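Local coordinates for putative sugar ABC transporter, substrate-binding protein (Clostridium phytofermentans, PDB 4WZZ) that probably serves as the sugar-capturing component of an ABC transporter, and here holds alpha-L-rhamnopyranose in its binding cleft, at residues 64-67 / 68-71; 139-142 / 143-147; 310-314 / 315-319; 361-364 / 365-369. One frame throughout, in Å; residues are numbered along the deposited sequence.

Contact 1. Residues 64-67 / 68-71; sequences AGNP and YNQK. With RAM (alpha-L-rhamnopyranose), chain B.
N66 and Y68 meet at the N-terminal cap of helix 67-82, where the loop leaving the first strand of a type I periplasmic binding protein fold turns into helix at the rim of the rhamnose pocket. The contact illustrates how one amide can cap a helix and bind a ligand at the same time. N66 is the N-cap residue, and its OD1 accepts from Y68 N at 2.9 Å. That donor sits well out of the plane of the side-chain carbonyl, 44° above it, so the cap is not aimed at a lone pair. With CG anti to the backbone N (chi1 -179°), the amide lies alongside the tyrosine, and its ND2 faces the sugar. ND2 donates to RAM O1 at 3.0 Å along a nearly straight path (167° at the hydrogen). It also donates to a water 3.0 Å from it, which accepts in turn from N69 ND2; the latter is further bonded to S63 O. With OD1 engaged by the backbone and ND2 shared between sugar and water, the amide's rotation is well defined. Y68 offers the sugar a ring face rather than an edge: RAM C5 stands over the ring centre, 4.1 Å above the plane, a CH-pi style of stacking common in sugar pockets. The phenol oxygen is tied to D143 OD1 and to W297 NE1, fixing the ring beneath the ligand. The first turn of helix is closed by Q70 N bonding to N66 O, and by K71 N reaching P67 O at 3.0 Å.

Contact 2. Residues 139-142 / 143-147; sequences VLSL and DSATN. With RAM (alpha-L-rhamnopyranose), chain B.
The flat carboxylate of D143, held beside L142 by a gamma turn, presents its two oxygens to two neighbouring sugar hydroxyls. OD1 accepts from RAM O4 at 2.7 Å, and OD2 from RAM O3 at 2.6 Å, a two-pronged grip often used for adjacent hydroxyls in sugar-binding proteins. OD1 is also bonded to Y68 OH and Q157 NE2. E72 lies close to OD2 with like charge, which may raise the pKa of one of the two acids. The placement comes from the backbone: strand 138-142 ends, and S144 N turns back onto L142 O at 2.6 Å. D143, in the middle, has a positive phi of 73°, as a classic gamma turn requires. From that turn the aspartate reaches into the cleft with CG anti to the backbone N (chi1 -178°), while the positive phi brings its CB to 3.0 Å from L142 O. A second tie pins the loop behind. S141 points from the strand toward the returning chain, where its OG accepts from T146 N; the same hydroxyl is bonded to I117 O on the neighbouring strand. Thus a buried serine joins two strands' worth of backbone to the loop that carries the ligand-binding acid. S144 continues the anchoring through OG, held by A119 O and N192 N. Further along, T146 packs OG1 3.8 Å from S141 CB and donates from that hydroxyl to N147 O at 3.3 Å.

Contact 3. Residues 310-314 / 315-319; sequences SISLV and NGTIT
Helix 299-315 ends in a Schellman motif, with G316 at a positive phi of 80° and T317 N returning to S312 O at 2.8 Å, a weak bond, while G316 N makes the companion weak bond to L313 O. I318 N also approaches S312 O, at a weak 3.4 Å, and a regular helical bond runs from N315 N to I311 O. The side chains follow this reversal. I318 places CG1 between its backbone N and carbonyl carbon (chi1 68°), which lays that branch 3.7 Å from S312 CB. The same CG1 meets L313 CD2 at 3.9 Å, an apolar contact next to the turn. On the helix flank, N315 lies alongside I311 and points the same way, its ND2 resting near I311 CG2 while bonded to A52 O. A water bridges the reversal by donating to L313 O at 2.6 Å and to I318 O. The chemistry implies division of labour: the carbonyls of the last turn are shared between the returning backbone and water, while aliphatic branches pack the reversal on the end of the helix, and L313 continues onto strand 138-142.

Contact 4. Residues 361-364 / 365-369; sequences PSNI and AEWAK
Packing is close where N363 meets W367 at the start of the short C-terminal helix 364-368, and it opens out to water where S362 faces E366. On the tight side, N363 O lies in the plane of the indole at its edge, 3.2 Å from W367 CD1, an approach consistent with a C-H...O contact. The indole itself is wedged against strand 357-359: it meets F359 edge-to-face and F357 at a slant. N363 occupies the N-cap position but caps nothing with its side chain. Its CG lies between the backbone N and the carbonyl carbon (chi1 68°), and the amide instead turns back along the incoming chain, with OD1 taking E360 N and ND2 reaching K358 O. Within the first turn, I364 O accepts weakly from W367 N at 3.2 Å and weakly from A368 N at 3.1 Å. I364 is buried, its side chain packing on P276, A280 and I283, so that it holds this turn against helix 276-279 and the loop after it. The solvent side is looser. E366 CG touches N363 O at 3.3 Å, and beyond it the extended chain brings OE2 back alongside N363 at the exposed surface. There a water donates to E366 OE2 at 2.8 Å and to S362 O at 2.6 Å, spanning a gap that the two oxygens, both acceptors, could not close by themselves. The short helix thus appears to owe its attachment more to aromatic and aliphatic packing than to capping, with a single water bridging E366 to S362 on its exposed side.

How the contacts relate
Each of the four contacts joins consecutive residues, so each closes only a small local turn, and they follow one another along the chain without nesting or crossing. Contact 1 carries the chain from the first strand into helix 67-82; contact 2 leads it off strand 138-142; both reach the same rhamnose, and they touch each other, although their centres are about 17 Å apart. Contact 3 ends helix 299-315, which packs over the sheet of contact 2: L140 CD1 comes within 3.6 Å of S310 OG. These three belong to the lobe of the eight-stranded sheet. Contact 4, its nearest atoms about 7 Å from contact 1, packs helix 364-368 on the second lobe.

Contact 1. Residues 64-67 / 68-71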
ATOM      1  N   ALA A  64      11.331   4.165  -6.572  1.00 12.28           N
ATOM      2  CA  ALA A  64      11.611   5.605  -6.566  1.00 12.40           C
ATOM      3  C   ALA A  64      10.443   6.389  -7.156  1.00 11.90           C
ATOM      4  O   ALA A  64       9.625   5.840  -7.878  1.00 16.33           O
ATOM      5  CB  ALA A  64      12.854   5.883  -7.382  1.00 15.99           C
ATOM      6  N   GLY A  65      10.407   7.681  -6.850  1.00 11.96           N
ATOM      7  CA  GLY A  65       9.529   8.594  -7.546  1.00 15.39           C
ATOM      8  C   GLY A  65       8.109   8.507  -7.032  1.00 18.59           C
ATOM      9  O   GLY A  65       7.181   8.890  -7.735  1.00 21.04           O
ATOM     10  N   ASN A  66       7.935   7.994  -5.820  1.00 12.51           N
ATOM     11  CA  ASN A  66       6.593   7.817  -5.237  1.00 11.01           C
ATOM     12  C   ASN A  66       6.560   8.367  -3.816  1.00 11.33           C
ATOM     13  O   ASN A  66       7.159   7.805  -2.902  1.00 10.89           O
ATOM     14  CB  ASN A  66       6.219   6.326  -5.219  1.00 11.81           C
ATOM     15  CG  ASN A  66       4.846   6.083  -4.647  1.00 11.29           C
ATOM     16  OD1 ASN A  66       4.230   6.991  -4.090  1.00 13.91           O
ATOM     17  ND2 ASN A  66       4.360   4.854  -4.769  1.00 11.56           N
ATOM     18  N   PRO A  67       5.892   9.497  -3.606  1.00 10.47           N
ATOM     19  CA  PRO A  67       5.896  10.118  -2.283  1.00 10.75           C
ATOM     20  C   PRO A  67       5.378   9.216  -1.168  1.00 10.59           C
ATOM     21  O   PRO A  67       5.828   9.361  -0.025  1.00 13.80           O
ATOM     22  CB  PRO A  67       4.998  11.362  -2.469  1.00 14.87           C
ATOM     23  CG  PRO A  67       4.978  11.610  -3.912  1.00 22.58           C
ATOM     24  CD  PRO A  67       5.207  10.323  -4.618  1.00 14.88           C
ATOM     25  N   TYR A  68       4.454   8.307  -1.489  1.00 10.17           N
ATOM     26  CA  TYR A  68       3.947   7.378  -0.489  1.00 10.16           C
ATOM     27  C   TYR A  68       5.110   6.549   0.060  1.00 10.46           C
ATOM     28  O   TYR A  68       5.241   6.356   1.269  1.00 10.77           O
ATOM     29  CB  TYR A  68       2.875   6.482  -1.100  1.00 10.82           C
ATOM     30  CG  TYR A  68       2.478   5.324  -0.234  1.00 10.29           C
ATOM     31  CD1 TYR A  68       3.248   4.171  -0.197  1.00 10.09           C
ATOM     32  CD2 TYR A  68       1.332   5.370   0.553  1.00 11.28           C
ATOM     33  CE1 TYR A  68       2.892   3.090   0.602  1.00 10.35           C
ATOM     34  CE2 TYR A  68       0.983   4.295   1.367  1.00 11.94           C
ATOM     35  CZ  TYR A  68       1.765   3.163   1.381  1.00 10.45           C
ATOM     36  OH  TYR A  68       1.411   2.095   2.186  1.00 10.85           O
ATOM     37  N   ASN A  69       5.976   6.094  -0.830  1.00 10.47           N
ATOM     38  CA  ASN A  69       7.105   5.264  -0.410  1.00 12.33           C
ATOM     39  C   ASN A  69       8.110   6.053   0.425  1.00 11.43           C
ATOM     40  O   ASN A  69       8.748   5.515   1.332  1.00 12.52           O
ATOM     41  CB  ASN A  69       7.828   4.667  -1.617  1.00 10.90           C
ATOM     42  CG  ASN A  69       6.989   3.638  -2.364  1.00 10.61           C
ATOM     43  OD1 ASN A  69       6.035   3.091  -1.823  1.00 11.34           O
ATOM     44  ND2 ASN A  69       7.341   3.376  -3.607  1.00 11.20           N
ATOM     45  N   GLN A  70       8.275   7.326   0.101  1.00 11.41           N
ATOM     46  CA  GLN A  70       9.172   8.170   0.887  1.00 11.99           C
ATOM     47  C   GLN A  70       8.656   8.402   2.307  1.00 12.39           C
ATOM     48  O   GLN A  70       9.446   8.494   3.262  1.00 15.30           O
ATOM     49  CB  GLN A  70       9.400   9.485   0.143  1.00 12.17           C
ATOM     50  CG  GLN A  70      10.169   9.225  -1.116  1.00 12.86           C
ATOM     51  CD  GLN A  70      10.140  10.388  -2.108  1.00 21.94           C
ATOM     52  OE1 GLN A  70      10.381  11.533  -1.739  1.00 30.05           O
ATOM     53  NE2 GLN A  70       9.857  10.086  -3.372  1.00 30.07           N
ATOM     54  N   LYS A  71       7.339   8.512   2.460  1.00 11.83           N
ATOM     55  CA  LYS A  71       6.764   8.720   3.788  1.00 13.16           C
ATOM     56  C   LYS A  71       6.889   7.441   4.607  1.00 13.29           C
ATOM     57  O   LYS A  71       7.144   7.488   5.808  1.00 13.22           O
ATOM     58  CB  LYS A  71       5.309   9.189   3.686  1.00 12.53           C
ATOM     59  CG  LYS A  71       5.232  10.636   3.128  1.00 16.37           C
ATOM     60  CD  LYS A  71       3.860  11.046   2.732  1.00 21.51           C
ATOM     61  CE  LYS A  71       3.873  12.313   1.836  1.00 26.73           C
ATOM     62  NZ  LYS A  71       4.688  13.425   2.414  1.00 27.46           N
TER
HETATM   63  C1  RAM B 401       1.268   3.119  -4.004  1.00  9.99           C
HETATM   64  C2  RAM B 401       2.054   1.834  -3.776  1.00  9.31           C
HETATM   65  C3  RAM B 401       1.812   1.241  -2.387  1.00  9.34           C
HETATM   66  C4  RAM B 401       0.322   1.184  -2.066  1.00  8.93           C
HETATM   67  C5  RAM B 401      -0.328   2.545  -2.306  1.00  6.38           C
HETATM   68  C6  RAM B 401      -1.832   2.498  -2.094  1.00  7.27           C
HETATM   69  O1  RAM B 401       1.827   4.127  -3.236  1.00 14.55           O
HETATM   70  O2  RAM B 401       1.647   0.956  -4.780  1.00  9.58           O
HETATM   71  O3  RAM B 401       2.428  -0.044  -2.371  1.00  9.79           O
HETATM   72  O4  RAM B 401       0.140   0.784  -0.719  1.00  8.74           O
HETATM   73  O5  RAM B 401      -0.089   2.990  -3.615  1.00  8.18           O
HETATM   74  O   HOH W   1       5.579   2.319  -5.780  1.00  9.91           O

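Contact 2. Residues 139-142 / 143-147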
ATOM      1  N   VAL A 139      14.200 -11.166   7.832  1.00 25.66           N
ATOM      2  CA  VAL A 139      13.407 -10.554   6.764  1.00 24.10           C
ATOM      3  C   VAL A 139      11.975 -10.292   7.221  1.00 23.02           C
ATOM      4  O   VAL A 139      11.288 -11.200   7.691  1.00 25.76           O
ATOM      5  CB  VAL A 139      13.389 -11.415   5.497  1.00 24.36           C
ATOM      6  CG1 VAL A 139      12.522 -10.733   4.418  1.00 24.40           C
ATOM      7  CG2 VAL A 139      14.795 -11.641   4.982  1.00 25.48           C
ATOM      8  N   LEU A 140      11.546  -9.046   7.070  1.00 21.75           N
ATOM      9  CA  LEU A 140      10.191  -8.606   7.383  1.00 20.66           C
ATOM     10  C   LEU A 140       9.634  -7.982   6.101  1.00 20.12           C
ATOM     11  O   LEU A 140      10.392  -7.491   5.272  1.00 19.33           O
ATOM     12  CB  LEU A 140      10.254  -7.559   8.505  1.00 26.09           C
ATOM     13  CG  LEU A 140       9.004  -6.801   8.911  1.00 26.19           C
ATOM     14  CD1 LEU A 140       9.027  -6.507  10.389  1.00 26.88           C
ATOM     15  CD2 LEU A 140       8.883  -5.504   8.103  1.00 29.15           C
ATOM     16  N   SER A 141       8.323  -8.033   5.920  1.00 18.66           N
ATOM     17  CA  SER A 141       7.727  -7.409   4.753  1.00 17.57           C
ATOM     18  C   SER A 141       6.709  -6.391   5.245  1.00 18.73           C
ATOM     19  O   SER A 141       6.142  -6.564   6.323  1.00 18.24           O
ATOM     20  CB  SER A 141       7.100  -8.503   3.885  1.00 20.80           C
ATOM     21  OG  SER A 141       6.495  -7.996   2.729  1.00 22.33           O
ATOM     22  N   LEU A 142       6.506  -5.320   4.468  1.00 16.26           N
ATOM     23  CA  LEU A 142       5.494  -4.308   4.762  1.00 18.72           C
ATOM     24  C   LEU A 142       4.876  -3.816   3.459  1.00 13.67           C
ATOM     25  O   LEU A 142       5.499  -3.911   2.399  1.00 14.55           O
ATOM     26  CB  LEU A 142       6.046  -3.109   5.553  1.00 14.39           C
ATOM     27  CG  LEU A 142       6.847  -2.038   4.801  1.00 14.45           C
ATOM     28  CD1 LEU A 142       7.118  -0.828   5.683  1.00 15.15           C
ATOM     29  CD2 LEU A 142       8.155  -2.609   4.282  1.00 17.04           C
ATOM     30  N   ASP A 143       3.659  -3.281   3.566  1.00 12.92           N
ATOM     31  CA  ASP A 143       2.971  -2.571   2.464  1.00 13.04           C
ATOM     32  C   ASP A 143       2.491  -3.534   1.388  1.00 13.04           C
ATOM     33  O   ASP A 143       1.305  -3.547   1.028  1.00 13.82           O
ATOM     34  CB  ASP A 143       3.884  -1.494   1.866  1.00 12.27           C
ATOM     35  CG  ASP A 143       3.223  -0.699   0.762  1.00 12.05           C
ATOM     36  OD1 ASP A 143       2.069  -0.261   0.938  1.00 10.86           O
ATOM     37  OD2 ASP A 143       3.890  -0.507  -0.267  1.00 10.91           O
ATOM     38  N   SER A 144       3.414  -4.324   0.862  1.00 13.23           N
ATOM     39  CA  SER A 144       3.112  -5.309  -0.168  1.00 13.18           C
ATOM     40  C   SER A 144       3.893  -6.582   0.164  1.00 14.31           C
ATOM     41  O   SER A 144       5.122  -6.566   0.280  1.00 14.83           O
ATOM     42  CB  SER A 144       3.498  -4.750  -1.544  1.00 16.77           C
ATOM     43  OG  SER A 144       3.248  -5.682  -2.587  1.00 14.57           O
ATOM     44  N   ALA A 145       3.173  -7.678   0.348  1.00 15.76           N
ATOM     45  CA  ALA A 145       3.773  -8.871   0.954  1.00 16.41           C
ATOM     46  C   ALA A 145       4.645  -9.678  -0.009  1.00 17.66           C
ATOM     47  O   ALA A 145       4.271  -9.916  -1.163  1.00 17.11           O
ATOM     48  CB  ALA A 145       2.673  -9.769   1.530  1.00 17.05           C
ATOM     49  N   THR A 146       5.794 -10.131   0.492  1.00 17.64           N
ATOM     50  CA  THR A 146       6.487 -11.249  -0.120  1.00 20.58           C
ATOM     51  C   THR A 146       5.697 -12.475   0.292  1.00 23.04           C
ATOM     52  O   THR A 146       4.861 -12.406   1.192  1.00 24.69           O
ATOM     53  CB  THR A 146       7.893 -11.461   0.440  1.00 25.12           C
ATOM     54  OG1 THR A 146       7.799 -11.688   1.854  1.00 31.60           O
ATOM     55  CG2 THR A 146       8.760 -10.251   0.174  1.00 24.91           C
ATOM     56  N   ASN A 147       5.975 -13.606  -0.327  1.00 23.59           N
ATOM     57  CA  ASN A 147       5.247 -14.804   0.071  1.00 25.90           C
ATOM     58  C   ASN A 147       5.607 -15.261   1.498  1.00 26.11           C
ATOM     59  O   ASN A 147       6.477 -14.684   2.132  1.00 24.13           O
ATOM     60  CB  ASN A 147       5.381 -15.910  -0.974  1.00 22.70           C
ATOM     61  CG  ASN A 147       6.771 -16.486  -1.082  1.00 23.34           C
ATOM     62  OD1 ASN A 147       7.528 -16.555  -0.111  1.00 26.42           O
ATOM     63  ND2 ASN A 147       7.111 -16.911  -2.287  1.00 24.12           N
TER
HETATM   64  C1  RAM B 401       1.268   3.119  -4.004  1.00  9.99           C
HETATM   65  C2  RAM B 401       2.054   1.834  -3.776  1.00  9.31           C
HETATM   66  C3  RAM B 401       1.812   1.241  -2.387  1.00  9.34           C
HETATM   67  C4  RAM B 401       0.322   1.184  -2.066  1.00  8.93           C
HETATM   68  C5  RAM B 401      -0.328   2.545  -2.306  1.00  6.38           C
HETATM   69  C6  RAM B 401      -1.832   2.498  -2.094  1.00  7.27           C
HETATM   70  O1  RAM B 401       1.827   4.127  -3.236  1.00 14.55           O
HETATM   71  O2  RAM B 401       1.647   0.956  -4.780  1.00  9.58           O
HETATM   72  O3  RAM B 401       2.428  -0.044  -2.371  1.00  9.79           O
HETATM   73  O4  RAM B 401       0.140   0.784  -0.719  1.00  8.74           O
HETATM   74  O5  RAM B 401      -0.089   2.990  -3.615  1.00  8.18           O

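Contact 3. Residues 310-314 / 315-319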
ATOM      1  N   SER A 310      10.553  -4.816  13.314  1.00 20.53           N
ATOM      2  CA  SER A 310      11.897  -5.186  12.903  1.00 20.13           C
ATOM      3  C   SER A 310      12.833  -5.269  14.115  1.00 21.59           C
ATOM      4  O   SER A 310      13.603  -6.213  14.264  1.00 25.25           O
ATOM      5  CB  SER A 310      12.459  -4.140  11.941  1.00 20.89           C
ATOM      6  OG  SER A 310      11.701  -4.111  10.745  1.00 19.91           O
ATOM      7  N   ILE A 311      12.783  -4.250  14.967  1.00 22.22           N
ATOM      8  CA  ILE A 311      13.617  -4.234  16.167  1.00 23.34           C
ATOM      9  C   ILE A 311      13.255  -5.410  17.053  1.00 24.08           C
ATOM     10  O   ILE A 311      14.133  -6.011  17.676  1.00 28.50           O
ATOM     11  CB  ILE A 311      13.462  -2.934  16.954  1.00 23.56           C
ATOM     12  CG1 ILE A 311      13.994  -1.757  16.123  1.00 25.53           C
ATOM     13  CG2 ILE A 311      14.250  -3.007  18.278  1.00 25.24           C
ATOM     14  CD1 ILE A 311      13.639  -0.395  16.676  1.00 24.34           C
ATOM     15  N   SER A 312      11.965  -5.747  17.099  1.00 23.32           N
ATOM     16  CA  SER A 312      11.497  -6.845  17.947  1.00 26.95           C
ATOM     17  C   SER A 312      12.014  -8.195  17.462  1.00 27.01           C
ATOM     18  O   SER A 312      12.390  -9.043  18.271  1.00 28.49           O
ATOM     19  CB  SER A 312       9.976  -6.842  18.038  1.00 30.31           C
ATOM     20  OG  SER A 312       9.531  -5.680  18.714  1.00 29.74           O
ATOM     21  N   LEU A 313      12.044  -8.388  16.144  1.00 23.62           N
ATOM     22  CA  LEU A 313      12.702  -9.548  15.544  1.00 30.01           C
ATOM     23  C   LEU A 313      14.197  -9.617  15.861  1.00 32.86           C
ATOM     24  O   LEU A 313      14.712 -10.687  16.212  1.00 28.86           O
ATOM     25  CB  LEU A 313      12.520  -9.551  14.027  1.00 26.30           C
ATOM     26  CG  LEU A 313      11.132  -9.864  13.467  1.00 25.23           C
ATOM     27  CD1 LEU A 313      11.104  -9.591  11.971  1.00 22.89           C
ATOM     28  CD2 LEU A 313      10.696 -11.304  13.755  1.00 27.60           C
ATOM     29  N   VAL A 314      14.899  -8.492  15.729  1.00 25.52           N
ATOM     30  CA  VAL A 314      16.339  -8.482  15.975  1.00 27.14           C
ATOM     31  C   VAL A 314      16.651  -8.740  17.451  1.00 28.29           C
ATOM     32  O   VAL A 314      17.631  -9.421  17.779  1.00 29.92           O
ATOM     33  CB  VAL A 314      16.983  -7.140  15.530  1.00 33.36           C
ATOM     34  CG1 VAL A 314      18.436  -7.020  16.042  1.00 28.11           C
ATOM     35  CG2 VAL A 314      16.929  -6.991  14.009  1.00 30.17           C
ATOM     36  N   ASN A 315      15.838  -8.184  18.338  1.00 37.59           N
ATOM     37  CA  ASN A 315      16.069  -8.333  19.769  1.00 38.31           C
ATOM     38  C   ASN A 315      15.457  -9.622  20.318  1.00 38.87           C
ATOM     39  O   ASN A 315      15.662  -9.964  21.482  1.00 39.08           O
ATOM     40  CB  ASN A 315      15.542  -7.117  20.536  1.00 38.70           C
ATOM     41  CG  ASN A 315      16.440  -5.899  20.394  1.00 41.40           C
ATOM     42  OD1 ASN A 315      17.537  -5.977  19.833  1.00 42.16           O
ATOM     43  ND2 ASN A 315      15.984  -4.768  20.914  1.00 41.56           N
ATOM     44  N   GLY A 316      14.706 -10.329  19.475  1.00 37.97           N
ATOM     45  CA  GLY A 316      14.159 -11.627  19.816  1.00 38.07           C
ATOM     46  C   GLY A 316      12.904 -11.574  20.667  1.00 44.69           C
ATOM     47  O   GLY A 316      12.504 -12.588  21.231  1.00 44.78           O
ATOM     48  N   THR A 317      12.292 -10.397  20.767  1.00 38.43           N
ATOM     49  CA  THR A 317      11.056 -10.202  21.527  1.00 38.74           C
ATOM     50  C   THR A 317       9.860 -10.871  20.826  1.00 38.32           C
ATOM     51  O   THR A 317       8.864 -11.224  21.459  1.00 38.60           O
ATOM     52  CB  THR A 317      10.776  -8.682  21.707  1.00 46.81           C
ATOM     53  OG1 THR A 317      11.686  -8.137  22.672  1.00 52.57           O
ATOM     54  CG2 THR A 317       9.346  -8.425  22.176  1.00 48.02           C
ATOM     55  N   ILE A 318       9.955 -10.990  19.504  1.00 37.66           N
ATOM     56  CA  ILE A 318       8.998 -11.747  18.706  1.00 37.23           C
ATOM     57  C   ILE A 318       9.794 -12.516  17.683  1.00 36.75           C
ATOM     58  O   ILE A 318      10.957 -12.208  17.441  1.00 36.68           O
ATOM     59  CB  ILE A 318       7.975 -10.853  17.931  1.00 36.83           C
ATOM     60  CG1 ILE A 318       8.689 -10.068  16.834  1.00 36.34           C
ATOM     61  CG2 ILE A 318       7.234  -9.930  18.872  1.00 37.30           C
ATOM     62  CD1 ILE A 318       7.802  -9.083  16.097  1.00 36.00           C
ATOM     63  N   THR A 319       9.156 -13.506  17.072  1.00 36.48           N
ATOM     64  CA  THR A 319       9.758 -14.286  15.999  1.00 36.17           C
ATOM     65  C   THR A 319       8.892 -14.258  14.737  1.00 35.59           C
ATOM     66  O   THR A 319       9.299 -14.736  13.686  1.00 35.25           O
ATOM     67  CB  THR A 319       9.917 -15.746  16.428  1.00 37.76           C
ATOM     68  OG1 THR A 319       8.618 -16.312  16.646  1.00 37.74           O
ATOM     69  CG2 THR A 319      10.744 -15.829  17.704  1.00 37.14           C
TER
HETATM   70  O   HOH W   2      13.413 -12.871  16.628  1.00 31.71           O

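Contact 4. Residues 361-364 / 365-369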
ATOM      1  N   PRO A 361     -14.522  15.449   1.780  1.00 15.93           N
ATOM      2  CA  PRO A 361     -14.498  16.904   1.925  1.00 14.04           C
ATOM      3  C   PRO A 361     -14.476  17.408   3.369  1.00 16.06           C
ATOM      4  O   PRO A 361     -13.872  18.439   3.690  1.00 19.32           O
ATOM      5  CB  PRO A 361     -15.799  17.333   1.227  1.00 19.71           C
ATOM      6  CG  PRO A 361     -15.976  16.270   0.146  1.00 18.22           C
ATOM      7  CD  PRO A 361     -15.469  14.985   0.751  1.00 16.69           C
ATOM      8  N   SER A 362     -15.135  16.687   4.263  1.00 16.23           N
ATOM      9  CA  SER A 362     -15.222  17.160   5.642  1.00 17.90           C
ATOM     10  C   SER A 362     -13.912  17.045   6.434  1.00 15.67           C
ATOM     11  O   SER A 362     -13.809  17.599   7.509  1.00 17.03           O
ATOM     12  CB  SER A 362     -16.353  16.440   6.378  1.00 21.37           C
ATOM     13  OG  SER A 362     -16.088  15.057   6.515  1.00 21.52           O
ATOM     14  N   ASN A 363     -12.910  16.326   5.917  1.00 14.21           N
ATOM     15  CA  ASN A 363     -11.656  16.163   6.658  1.00 14.93           C
ATOM     16  C   ASN A 363     -10.397  16.227   5.816  1.00 15.31           C
ATOM     17  O   ASN A 363      -9.316  16.053   6.334  1.00 12.56           O
ATOM     18  CB  ASN A 363     -11.626  14.848   7.463  1.00 14.58           C
ATOM     19  CG  ASN A 363     -11.565  13.605   6.579  1.00 13.20           C
ATOM     20  OD1 ASN A 363     -11.367  13.683   5.378  1.00 12.07           O
ATOM     21  ND2 ASN A 363     -11.686  12.438   7.210  1.00 16.76           N
ATOM     22  N   ILE A 364     -10.509  16.501   4.526  1.00 12.23           N
ATOM     23  CA  ILE A 364      -9.348  16.321   3.644  1.00 11.63           C
ATOM     24  C   ILE A 364      -8.252  17.352   3.906  1.00 13.76           C
ATOM     25  O   ILE A 364      -7.077  17.005   3.931  1.00 13.47           O
ATOM     26  CB  ILE A 364      -9.778  16.298   2.140  1.00  9.84           C
ATOM     27  CG1 ILE A 364      -8.579  16.165   1.193  1.00 11.82           C
ATOM     28  CG2 ILE A 364     -10.569  17.564   1.774  1.00 12.47           C
ATOM     29  CD1 ILE A 364      -7.808  14.919   1.378  1.00  9.92           C
ATOM     30  N   ALA A 365      -8.618  18.612   4.129  1.00 11.91           N
ATOM     31  CA  ALA A 365      -7.611  19.658   4.176  1.00 17.72           C
ATOM     32  C   ALA A 365      -6.668  19.475   5.368  1.00 15.83           C
ATOM     33  O   ALA A 365      -5.452  19.656   5.241  1.00 14.37           O
ATOM     34  CB  ALA A 365      -8.270  21.031   4.191  1.00 17.16           C
ATOM     35  N   GLU A 366      -7.210  19.092   6.523  1.00 16.43           N
ATOM     36  CA  GLU A 366      -6.371  18.947   7.727  1.00 15.07           C
ATOM     37  C   GLU A 366      -5.362  17.815   7.545  1.00 18.21           C
ATOM     38  O   GLU A 366      -4.219  17.925   7.977  1.00 18.66           O
ATOM     39  CB  GLU A 366      -7.228  18.751   8.989  1.00 16.56           C
ATOM     40  CG  GLU A 366      -8.001  17.446   9.018  1.00 17.67           C
ATOM     41  CD  GLU A 366      -9.204  17.491   9.913  1.00 29.03           C
ATOM     42  OE1 GLU A 366      -9.154  16.874  10.997  1.00 35.26           O
ATOM     43  OE2 GLU A 366     -10.211  18.132   9.538  1.00 18.09           O
ATOM     44  N   TRP A 367      -5.761  16.745   6.847  1.00 13.14           N
ATOM     45  CA  TRP A 367      -4.882  15.604   6.668  1.00 13.43           C
ATOM     46  C   TRP A 367      -3.859  15.813   5.567  1.00 11.28           C
ATOM     47  O   TRP A 367      -2.839  15.124   5.541  1.00 13.82           O
ATOM     48  CB  TRP A 367      -5.688  14.320   6.434  1.00 13.47           C
ATOM     49  CG  TRP A 367      -6.320  13.823   7.692  1.00 13.61           C
ATOM     50  CD1 TRP A 367      -7.591  14.031   8.101  1.00 13.64           C
ATOM     51  CD2 TRP A 367      -5.688  13.044   8.730  1.00 14.77           C
ATOM     52  NE1 TRP A 367      -7.804  13.440   9.322  1.00 15.28           N
ATOM     53  CE2 TRP A 367      -6.651  12.828   9.733  1.00 14.04           C
ATOM     54  CE3 TRP A 367      -4.409  12.506   8.896  1.00 16.83           C
ATOM     55  CZ2 TRP A 367      -6.384  12.091  10.893  1.00 16.88           C
ATOM     56  CZ3 TRP A 367      -4.146  11.775  10.054  1.00 15.83           C
ATOM     57  CH2 TRP A 367      -5.125  11.584  11.039  1.00 17.87           C
ATOM     58  N   ALA A 368      -4.125  16.760   4.669  1.00 14.89           N
ATOM     59  CA  ALA A 368      -3.247  17.010   3.534  1.00 15.12           C
ATOM     60  C   ALA A 368      -1.890  17.529   4.003  1.00 16.80           C
ATOM     61  O   ALA A 368      -0.908  17.438   3.269  1.00 19.28           O
ATOM     62  CB  ALA A 368      -3.884  17.986   2.593  1.00 16.22           C
ATOM     63  N   LYS A 369      -1.848  18.072   5.215  1.00 18.91           N
ATOM     64  CA  LYS A 369      -0.593  18.535   5.777  1.00 20.96           C
ATOM     65  C   LYS A 369       0.181  17.449   6.518  1.00 19.12           C
ATOM     66  O   LYS A 369       1.313  17.698   6.964  1.00 24.86           O
ATOM     67  CB  LYS A 369      -0.837  19.723   6.713  1.00 25.62           C
ATOM     68  CG  LYS A 369      -1.363  20.958   5.983  1.00 36.42           C
ATOM     69  CD  LYS A 369      -0.490  21.367   4.780  1.00 40.71           C
ATOM     70  CE  LYS A 369       0.456  22.530   5.109  1.00 43.84           C
ATOM     71  NZ  LYS A 369       1.123  23.088   3.871  1.00 44.32           N
TER
HETATM   72  O   HOH W   3     -12.883  17.509   9.932  1.00 30.07           O